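Long-range contacts in salmonella typhimurium DB7155 bacteriophage DET7 tailspike (Bacteriophage, PDB 2V5I), which binds and probably hydrolyses the O-antigen of its Salmonella host, serving as the phage's receptor-binding tailspike: residues A[155-160]-A[177-182]; A[337-342]-A[366-371]; A[357-362]-A[384-389]. All blocks are in the same frame, centred on the assembly; numbering follows the deposited sequence.

Interaction 1 (A[155-160]-A[177-182]); sequences AATLDI and AYLFRS
Asp159 turns its carboxylate anti to the backbone N (chi1 -179°), while Arg181 starts out beside its own N (chi1 -70°) and then runs extended from CG to NE, and these two choices bring acid and base together two positions apart on neighbouring strands. Arg181 NE donates to Asp159 OD2 at 2.9 Å in a nearly straight salt bridge. The oxygen is met on its syn side, close to the guanidinium plane, although the two flat groups are twisted 38° apart. A water finishes the link, donating a hydrogen bond to Asp159 OD2 and accepting one from Arg181 NH2. Leu179 slips beneath this pair: its CD2 lies against one face of the guanidinium and 3.8 Å from Asp159 OD2. Further back on the same side, Thr157 CG2 reaches Leu179 CB at 3.8 Å.

The other face of the strands is apolar. Leu158 CB comes obliquely to Tyr178 CD2 at 4.0 Å. Ile160 lies alongside Phe180, with Ile160 CD1 3.9 Å from Phe180 CE2. Ile168 packs on this group, Phe204 stacks with Phe180, and Tyr178 OH is hydrogen-bonded to Gly172 O.

Between the two faces run five backbone hydrogen bonds in parallel register, from Ala177 N to Ala156 O at 3.0 Å through to Arg181 N on Ile160 O. Strands 156-160 and 177-181 belong to successive rungs of the right-handed parallel beta-helix known from P22-type tailspikes. The carboxylate also pairs with Arg161, and Arg181 NH1 with Glu205. Asp159 and Arg181 therefore belong to a chain of alternating charges along one side of the sheet, which would be expected to keep both ionised, while the opposite side is sealed by aliphatic and aromatic packing.

Interaction 2 (A[337-342]-A[366-371]); sequences LGMDGS and RVFSNI
Arg366 pushes its guanidinium against the backbone of residues 340-342 and the sulfur of Met339. NH1 makes two weak hydrogen bonds, one to Asp340 O at 3.0 Å and a longer one to Met339 SD at 3.5 Å. The sulfur sits at the guanidinium edge, as does Ser342 O, whereas Gly341 O lies over one face. Met339 SD also touches Phe368 CE2 at 4.0 Å, an oblique Met-aromatic contact in which the two side chains slide past each other in opposite directions. Met339 gets there with CG between its backbone N and carbonyl carbon (chi1 50°) and a bend at chi3 (63°).

One shell out, Gly343 O accepts a hydrogen bond from Arg366 NE, and Asn320 OD1 accepts from NH2. Asn320 ND2 in turn donates to Asp340 O, tying that carbonyl to the same asparagine.

No backbone bond joins the two segments, which lie on different walls of the beta-helix. Strand 357-364 runs beside 338-342, strand 345-352 beside 367-369; Met359 and Ala361 of the first and Val346 of the second pack on Phe368, while Val367 packs on Ile402 of a second subunit.

Interaction 3 (A[357-362]-A[384-389]); sequences AGMLAH and DQIIII
Ile389 lays its CG1 over one face of the His362 ring, 4.0 Å from the ring centroid and only 20° off its normal, a CH-pi contact. CG2 of the isoleucine passes further along the ring, 3.8 Å from CD2, so the branched side chain drapes across the imidazole. With CG anti to the backbone N, the His362 ring is carried to where Ile389 can lie over it; its NE2 is hydrogen-bonded to Tyr364 OH, and its ring also stacks with His316.

The partly exposed side continues with Leu360, whose CG settles into the fork of Ile387, 4.1 Å from CD1 and almost as near to CG2. On the buried side, Met359 bends at chi3 (82°) and curls its methyl toward the next strand, bringing CE to 3.8 Å from Ile388 CG1 and also near Ile386 CG2. The small Ala361 beside it takes up little room, and Ile388 CG1 stands 4.4 Å from its CB.

These residues belong to consecutive rungs of the right-handed parallel beta-helix, with strands 359-362 and 386-388 running almost exactly parallel, 3° apart. Residues in register therefore line up in rows along the solenoid, Met359 beside Ile386 and Ala361 beside Ile388.

At the incoming corner the regular pairing changes. Gln385 O accepts from two successive amides, Gly358 N at 2.8 Å and Met359 N at 3.2 Å, both in its carbonyl plane. Here the bump is Ala357, whose CB presses on Asp384 O at 3.5 Å. Beyond the corner, Ile387 N, Ala361 N and Ile389 N carry the bonding on in alternation, and inside the beta-helix Ile397 and Val394 pack on Ile386 and Ile388, respectively.

Interactions 2 and 3 are neighbours, their centres 9 Å apart: strand 335-342 pairs with strand 357-364, and Met339 O and His362 N probably share a hydrogen bond. Interaction 1 lies farther along the same beta-helix wall, with about 21 Å between its nearest atoms and those of interaction 2. Interactions 1 and 3 both join adjacent rungs through parallel backbone bonds, but the first is largely buried and carries a salt bridge on one face, whereas 357-362 with 384-389 is only partly buried and its side chains meet mainly through apolar packing. Interaction 2, also buried, instead spans two walls, relying on side-chain packing and an arginine whose bonds across the contact, to a sulfur and a backbone oxygen, are weak.

Interaction 1 (A[155-160]-A[177-182])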
loop_
_atom_site.group_PDB
_atom_site.type_symbol
_atom_site.label_atom_id
_atom_site.label_comp_id
_atom_site.label_asym_id
_atom_site.label_seq_id
_atom_site.Cartn_x
_atom_site.Cartn_y
_atom_site.Cartn_z
ATOM N N ALA A 155 35.926 11.952 -2.618
ATOM C CA ALA A 155 34.696 12.264 -1.883
ATOM C C ALA A 155 35.038 13.229 -0.804
ATOM O O ALA A 155 36.152 13.152 -0.217
ATOM C CB ALA A 155 34.086 11.034 -1.303
ATOM N N ALA A 156 34.143 14.162 -0.525
ATOM C CA ALA A 156 34.215 14.957 0.713
ATOM C C ALA A 156 33.362 14.241 1.768
ATOM O O ALA A 156 32.167 14.252 1.647
ATOM C CB ALA A 156 33.646 16.333 0.524
ATOM N N THR A 157 34.015 13.688 2.776
ATOM C CA THR A 157 33.339 12.835 3.762
ATOM C C THR A 157 33.240 13.555 5.105
ATOM O O THR A 157 34.259 13.976 5.664
ATOM C CB THR A 157 34.070 11.499 3.956
ATOM O OG1 THR A 157 34.118 10.797 2.712
ATOM C CG2 THR A 157 33.323 10.623 5.024
ATOM N N LEU A 158 32.015 13.628 5.629
ATOM C CA LEU A 158 31.810 13.969 7.050
ATOM C C LEU A 158 31.799 12.677 7.853
ATOM O O LEU A 158 30.915 11.861 7.685
ATOM C CB LEU A 158 30.533 14.779 7.308
ATOM C CG LEU A 158 30.448 15.323 8.732
ATOM C CD1 LEU A 158 31.582 16.258 9.048
ATOM C CD2 LEU A 158 29.130 16.027 8.866
ATOM N N ASP A 159 32.792 12.496 8.727
ATOM C CA ASP A 159 33.059 11.222 9.437
ATOM C C ASP A 159 32.773 11.500 10.918
ATOM O O ASP A 159 33.580 12.113 11.610
ATOM C CB ASP A 159 34.516 10.782 9.149
ATOM C CG ASP A 159 34.911 9.474 9.790
ATOM O OD1 ASP A 159 34.269 9.058 10.780
ATOM O OD2 ASP A 159 35.899 8.853 9.271
ATOM N N ILE A 160 31.630 11.021 11.401
ATOM C CA ILE A 160 31.224 11.193 12.805
ATOM C C ILE A 160 31.541 9.909 13.559
ATOM O O ILE A 160 31.147 8.825 13.154
ATOM C CB ILE A 160 29.745 11.567 12.870
ATOM C CG1 ILE A 160 29.568 12.974 12.245
ATOM C CG2 ILE A 160 29.274 11.535 14.324
ATOM C CD1 ILE A 160 28.200 13.404 12.178
ATOM N N ALA A 177 30.016 12.328 0.999
ATOM C CA ALA A 177 29.637 11.169 1.827
ATOM C C ALA A 177 29.428 11.564 3.281
ATOM O O ALA A 177 30.101 12.413 3.784
ATOM C CB ALA A 177 30.678 10.109 1.747
ATOM N N TYR A 178 28.454 10.899 3.944
ATOM C CA TYR A 178 28.236 11.034 5.339
ATOM C C TYR A 178 28.442 9.660 5.954
ATOM O O TYR A 178 27.823 8.688 5.546
ATOM C CB TYR A 178 26.797 11.539 5.578
ATOM C CG TYR A 178 26.643 12.979 5.132
ATOM C CD1 TYR A 178 26.302 13.305 3.794
ATOM C CD2 TYR A 178 26.862 14.030 6.027
ATOM C CE1 TYR A 178 26.221 14.643 3.397
ATOM C CE2 TYR A 178 26.782 15.362 5.624
ATOM C CZ TYR A 178 26.430 15.651 4.320
ATOM O OH TYR A 178 26.346 16.998 3.995
ATOM N N LEU A 179 29.369 9.568 6.907
ATOM C CA LEU A 179 29.826 8.287 7.431
ATOM C C LEU A 179 29.762 8.354 8.933
ATOM O O LEU A 179 30.278 9.288 9.520
ATOM C CB LEU A 179 31.273 8.049 6.988
ATOM C CG LEU A 179 32.017 6.898 7.657
ATOM C CD1 LEU A 179 31.310 5.578 7.438
ATOM C CD2 LEU A 179 33.405 6.877 7.117
ATOM N N PHE A 180 29.059 7.403 9.557
ATOM C CA PHE A 180 28.996 7.274 11.000
ATOM C C PHE A 180 29.755 6.008 11.376
ATOM O O PHE A 180 29.336 4.902 10.988
ATOM C CB PHE A 180 27.537 7.143 11.431
ATOM C CG PHE A 180 26.746 8.425 11.295
ATOM C CD1 PHE A 180 26.198 8.781 10.060
ATOM C CD2 PHE A 180 26.521 9.212 12.378
ATOM C CE1 PHE A 180 25.497 9.983 9.946
ATOM C CE2 PHE A 180 25.783 10.340 12.294
ATOM C CZ PHE A 180 25.258 10.713 11.093
ATOM N N ARG A 181 30.805 6.130 12.205
ATOM C CA ARG A 181 31.621 4.986 12.591
ATOM C C ARG A 181 31.365 4.716 14.079
ATOM O O ARG A 181 31.513 5.631 14.915
ATOM C CB ARG A 181 33.105 5.323 12.445
ATOM C CG ARG A 181 33.605 5.460 11.044
ATOM C CD ARG A 181 35.089 5.685 11.138
ATOM N NE ARG A 181 35.711 5.999 9.858
ATOM C CZ ARG A 181 36.086 5.070 8.981
ATOM N NH1 ARG A 181 35.811 3.793 9.213
ATOM N NH2 ARG A 181 36.665 5.424 7.837
ATOM N N SER A 182 30.929 3.507 14.408
ATOM C CA SER A 182 30.670 3.061 15.758
ATOM C C SER A 182 29.627 3.940 16.506
ATOM O O SER A 182 29.766 4.188 17.729
ATOM C CB SER A 182 31.962 3.045 16.557
ATOM O OG SER A 182 32.828 2.122 15.968
HETATM O O HOH W 1 37.022 8.236 6.946
#

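Interaction 2 (A[337-342]-A[366-371])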
loop_
_atom_site.group_PDB
_atom_site.type_symbol
_atom_site.label_atom_id
_atom_site.label_comp_id
_atom_site.label_asym_id
_atom_site.label_seq_id
_atom_site.Cartn_x
_atom_site.Cartn_y
_atom_site.Cartn_z
ATOM N N LEU A 337 14.770 -5.948 -6.621
ATOM C CA LEU A 337 14.821 -6.357 -5.207
ATOM C C LEU A 337 15.637 -7.664 -5.098
ATOM O O LEU A 337 15.257 -8.692 -5.650
ATOM C CB LEU A 337 13.421 -6.584 -4.632
ATOM C CG LEU A 337 13.367 -7.124 -3.215
ATOM C CD1 LEU A 337 13.948 -6.222 -2.184
ATOM C CD2 LEU A 337 11.916 -7.431 -2.839
ATOM N N GLY A 338 16.727 -7.583 -4.347
ATOM C CA GLY A 338 17.612 -8.706 -4.104
ATOM C C GLY A 338 17.588 -9.047 -2.642
ATOM O O GLY A 338 17.664 -8.180 -1.792
ATOM N N MET A 339 17.374 -10.317 -2.314
ATOM C CA MET A 339 17.476 -10.712 -0.922
ATOM C C MET A 339 17.874 -12.164 -0.780
ATOM O O MET A 339 17.923 -12.909 -1.761
ATOM C CB MET A 339 16.185 -10.456 -0.186
ATOM C CG MET A 339 15.021 -10.968 -0.846
ATOM S SD MET A 339 13.520 -10.833 0.227
ATOM C CE MET A 339 13.346 -9.120 0.426
ATOM N N ASP A 340 18.270 -12.506 0.431
ATOM C CA ASP A 340 18.513 -13.916 0.821
ATOM C C ASP A 340 18.055 -14.133 2.260
ATOM O O ASP A 340 17.564 -13.173 2.915
ATOM C CB ASP A 340 19.966 -14.363 0.578
ATOM C CG ASP A 340 20.983 -13.920 1.665
ATOM O OD1 ASP A 340 20.588 -13.296 2.656
ATOM O OD2 ASP A 340 22.230 -14.199 1.446
ATOM N N GLY A 341 18.119 -15.365 2.748
ATOM C CA GLY A 341 17.852 -15.662 4.120
ATOM C C GLY A 341 16.683 -16.579 4.326
ATOM O O GLY A 341 16.021 -16.964 3.373
ATOM N N SER A 342 16.482 -16.975 5.566
ATOM C CA SER A 342 15.362 -17.832 5.974
ATOM C C SER A 342 14.383 -17.098 6.874
ATOM O O SER A 342 14.744 -16.166 7.610
ATOM C CB SER A 342 15.867 -19.106 6.633
ATOM O OG SER A 342 16.445 -18.904 7.930
ATOM N N ARG A 366 10.157 -18.117 3.518
ATOM C CA ARG A 366 9.745 -16.706 3.568
ATOM C C ARG A 366 8.416 -16.529 2.868
ATOM O O ARG A 366 8.106 -17.237 1.933
ATOM C CB ARG A 366 10.796 -15.845 2.855
ATOM C CG ARG A 366 10.599 -14.318 2.962
ATOM C CD ARG A 366 11.907 -13.530 2.747
ATOM N NE ARG A 366 12.880 -13.794 3.852
ATOM C CZ ARG A 366 14.107 -13.360 3.945
ATOM N NH1 ARG A 366 14.584 -12.555 3.049
ATOM N NH2 ARG A 366 14.819 -13.727 5.008
ATOM N N VAL A 367 7.640 -15.563 3.351
ATOM C CA VAL A 367 6.314 -15.226 2.784
ATOM C C VAL A 367 6.394 -13.877 2.086
ATOM O O VAL A 367 6.816 -12.919 2.673
ATOM C CB VAL A 367 5.208 -15.175 3.865
ATOM C CG1 VAL A 367 3.834 -14.898 3.194
ATOM C CG2 VAL A 367 5.145 -16.482 4.631
ATOM N N PHE A 368 5.838 -13.817 0.866
ATOM C CA PHE A 368 5.755 -12.617 0.049
ATOM C C PHE A 368 4.273 -12.345 -0.212
ATOM O O PHE A 368 3.583 -13.267 -0.684
ATOM C CB PHE A 368 6.435 -12.861 -1.294
ATOM C CG PHE A 368 7.893 -13.172 -1.177
ATOM C CD1 PHE A 368 8.326 -14.474 -1.009
ATOM C CD2 PHE A 368 8.827 -12.154 -1.337
ATOM C CE1 PHE A 368 9.699 -14.759 -0.892
ATOM C CE2 PHE A 368 10.180 -12.430 -1.188
ATOM C CZ PHE A 368 10.616 -13.723 -1.023
ATOM N N SER A 369 3.724 -11.180 0.190
ATOM C CA SER A 369 2.308 -10.911 -0.012
ATOM C C SER A 369 2.147 -9.559 -0.709
ATOM O O SER A 369 2.848 -8.597 -0.376
ATOM C CB SER A 369 1.535 -10.935 1.303
ATOM O OG SER A 369 1.801 -12.140 2.037
ATOM N N ASN A 370 1.223 -9.497 -1.662
ATOM C CA ASN A 370 0.818 -8.244 -2.300
ATOM C C ASN A 370 1.986 -7.602 -3.041
ATOM O O ASN A 370 2.473 -6.525 -2.708
ATOM C CB ASN A 370 0.219 -7.264 -1.299
ATOM C CG ASN A 370 -0.622 -6.219 -1.963
ATOM O OD1 ASN A 370 -1.189 -6.461 -3.036
ATOM N ND2 ASN A 370 -0.679 -5.033 -1.366
ATOM N N ILE A 371 2.472 -8.359 -4.022
ATOM C CA ILE A 371 3.709 -8.069 -4.807
ATOM C C ILE A 371 3.320 -7.679 -6.235
ATOM O O ILE A 371 2.457 -8.287 -6.848
ATOM C CB ILE A 371 4.645 -9.323 -4.870
ATOM C CG1 ILE A 371 4.953 -9.887 -3.470
ATOM C CG2 ILE A 371 5.955 -8.981 -5.551
ATOM C CD1 ILE A 371 5.665 -8.956 -2.528
#

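Interaction 3 (A[357-362]-A[384-389])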
loop_
_atom_site.group_PDB
_atom_site.type_symbol
_atom_site.label_atom_id
_atom_site.label_comp_id
_atom_site.label_asym_id
_atom_site.label_seq_id
_atom_site.Cartn_x
_atom_site.Cartn_y
_atom_site.Cartn_z
ATOM N N ALA A 357 16.303 -8.225 -14.105
ATOM C CA ALA A 357 15.334 -8.987 -13.326
ATOM C C ALA A 357 14.621 -8.067 -12.334
ATOM O O ALA A 357 15.206 -7.110 -11.804
ATOM C CB ALA A 357 16.019 -10.079 -12.615
ATOM N N GLY A 358 13.390 -8.426 -11.982
ATOM C CA GLY A 358 12.682 -7.644 -11.005
ATOM C C GLY A 358 12.950 -8.040 -9.575
ATOM O O GLY A 358 13.052 -7.174 -8.713
ATOM N N MET A 359 12.985 -9.356 -9.308
ATOM C CA MET A 359 13.287 -9.851 -7.976
ATOM C C MET A 359 14.168 -11.091 -8.077
ATOM O O MET A 359 13.909 -11.961 -8.883
ATOM C CB MET A 359 12.013 -10.190 -7.161
ATOM C CG MET A 359 12.311 -10.585 -5.712
ATOM S SD MET A 359 10.830 -10.701 -4.674
ATOM C CE MET A 359 10.284 -12.356 -5.148
ATOM N N LEU A 360 15.146 -11.201 -7.170
ATOM C CA LEU A 360 15.961 -12.397 -7.059
ATOM C C LEU A 360 16.058 -12.662 -5.579
ATOM O O LEU A 360 16.803 -12.002 -4.836
ATOM C CB LEU A 360 17.353 -12.216 -7.693
ATOM C CG LEU A 360 18.066 -13.520 -8.055
ATOM C CD1 LEU A 360 19.385 -13.199 -8.720
ATOM C CD2 LEU A 360 18.297 -14.413 -6.878
ATOM N N ALA A 361 15.231 -13.598 -5.106
ATOM C CA ALA A 361 15.152 -13.932 -3.719
ATOM C C ALA A 361 15.746 -15.306 -3.518
ATOM O O ALA A 361 15.124 -16.326 -3.804
ATOM C CB ALA A 361 13.681 -13.904 -3.252
ATOM N N HIS A 362 16.931 -15.334 -2.932
ATOM C CA HIS A 362 17.584 -16.577 -2.577
ATOM C C HIS A 362 17.217 -16.898 -1.142
ATOM O O HIS A 362 18.043 -16.846 -0.202
ATOM C CB HIS A 362 19.100 -16.446 -2.769
ATOM C CG HIS A 362 19.800 -17.760 -2.772
ATOM N ND1 HIS A 362 20.949 -17.974 -3.497
ATOM C CD2 HIS A 362 19.523 -18.924 -2.141
ATOM C CE1 HIS A 362 21.340 -19.220 -3.315
ATOM N NE2 HIS A 362 20.494 -19.823 -2.510
ATOM N N ASP A 384 15.487 -14.781 -15.633
ATOM C CA ASP A 384 14.082 -14.784 -15.370
ATOM C C ASP A 384 13.688 -13.468 -14.709
ATOM O O ASP A 384 14.522 -12.842 -14.073
ATOM C CB ASP A 384 13.736 -15.945 -14.466
ATOM C CG ASP A 384 14.258 -17.283 -15.026
ATOM O OD1 ASP A 384 14.115 -17.520 -16.237
ATOM O OD2 ASP A 384 14.854 -18.060 -14.255
ATOM N N GLN A 385 12.419 -13.094 -14.794
ATOM C CA GLN A 385 11.959 -11.820 -14.216
ATOM C C GLN A 385 11.832 -11.881 -12.711
ATOM O O GLN A 385 12.131 -10.885 -12.013
ATOM C CB GLN A 385 10.667 -11.386 -14.863
ATOM C CG GLN A 385 10.827 -11.018 -16.363
ATOM C CD GLN A 385 9.533 -11.001 -17.141
ATOM O OE1 GLN A 385 8.505 -10.511 -16.683
ATOM N NE2 GLN A 385 9.589 -11.522 -18.349
ATOM N N ILE A 386 11.253 -12.980 -12.203
ATOM C CA ILE A 386 10.968 -13.145 -10.804
ATOM C C ILE A 386 11.581 -14.506 -10.423
ATOM O O ILE A 386 11.158 -15.530 -10.950
ATOM C CB ILE A 386 9.433 -13.152 -10.574
ATOM C CG1 ILE A 386 8.783 -11.825 -11.021
ATOM C CG2 ILE A 386 9.099 -13.488 -9.151
ATOM C CD1 ILE A 386 7.262 -11.970 -11.318
ATOM N N ILE A 387 12.539 -14.525 -9.505
ATOM C CA ILE A 387 13.269 -15.735 -9.114
ATOM C C ILE A 387 13.166 -15.892 -7.604
ATOM O O ILE A 387 13.426 -14.941 -6.865
ATOM C CB ILE A 387 14.740 -15.578 -9.475
ATOM C CG1 ILE A 387 14.892 -15.461 -10.994
ATOM C CG2 ILE A 387 15.569 -16.739 -8.871
ATOM C CD1 ILE A 387 16.063 -14.544 -11.430
ATOM N N ILE A 388 12.697 -17.060 -7.155
ATOM C CA ILE A 388 12.712 -17.439 -5.760
ATOM C C ILE A 388 13.370 -18.806 -5.726
ATOM O O ILE A 388 12.933 -19.712 -6.407
ATOM C CB ILE A 388 11.299 -17.517 -5.126
ATOM C CG1 ILE A 388 10.559 -16.177 -5.287
ATOM C CG2 ILE A 388 11.398 -17.921 -3.662
ATOM C CD1 ILE A 388 9.120 -16.216 -4.802
ATOM N N ILE A 389 14.390 -18.981 -4.883
ATOM C CA ILE A 389 15.173 -20.230 -4.894
ATOM C C ILE A 389 14.606 -21.309 -3.991
ATOM O O ILE A 389 14.476 -22.453 -4.415
ATOM C CB ILE A 389 16.622 -19.956 -4.446
ATOM C CG1 ILE A 389 17.286 -18.974 -5.391
ATOM C CG2 ILE A 389 17.415 -21.266 -4.328
ATOM C CD1 ILE A 389 17.411 -19.435 -6.850
#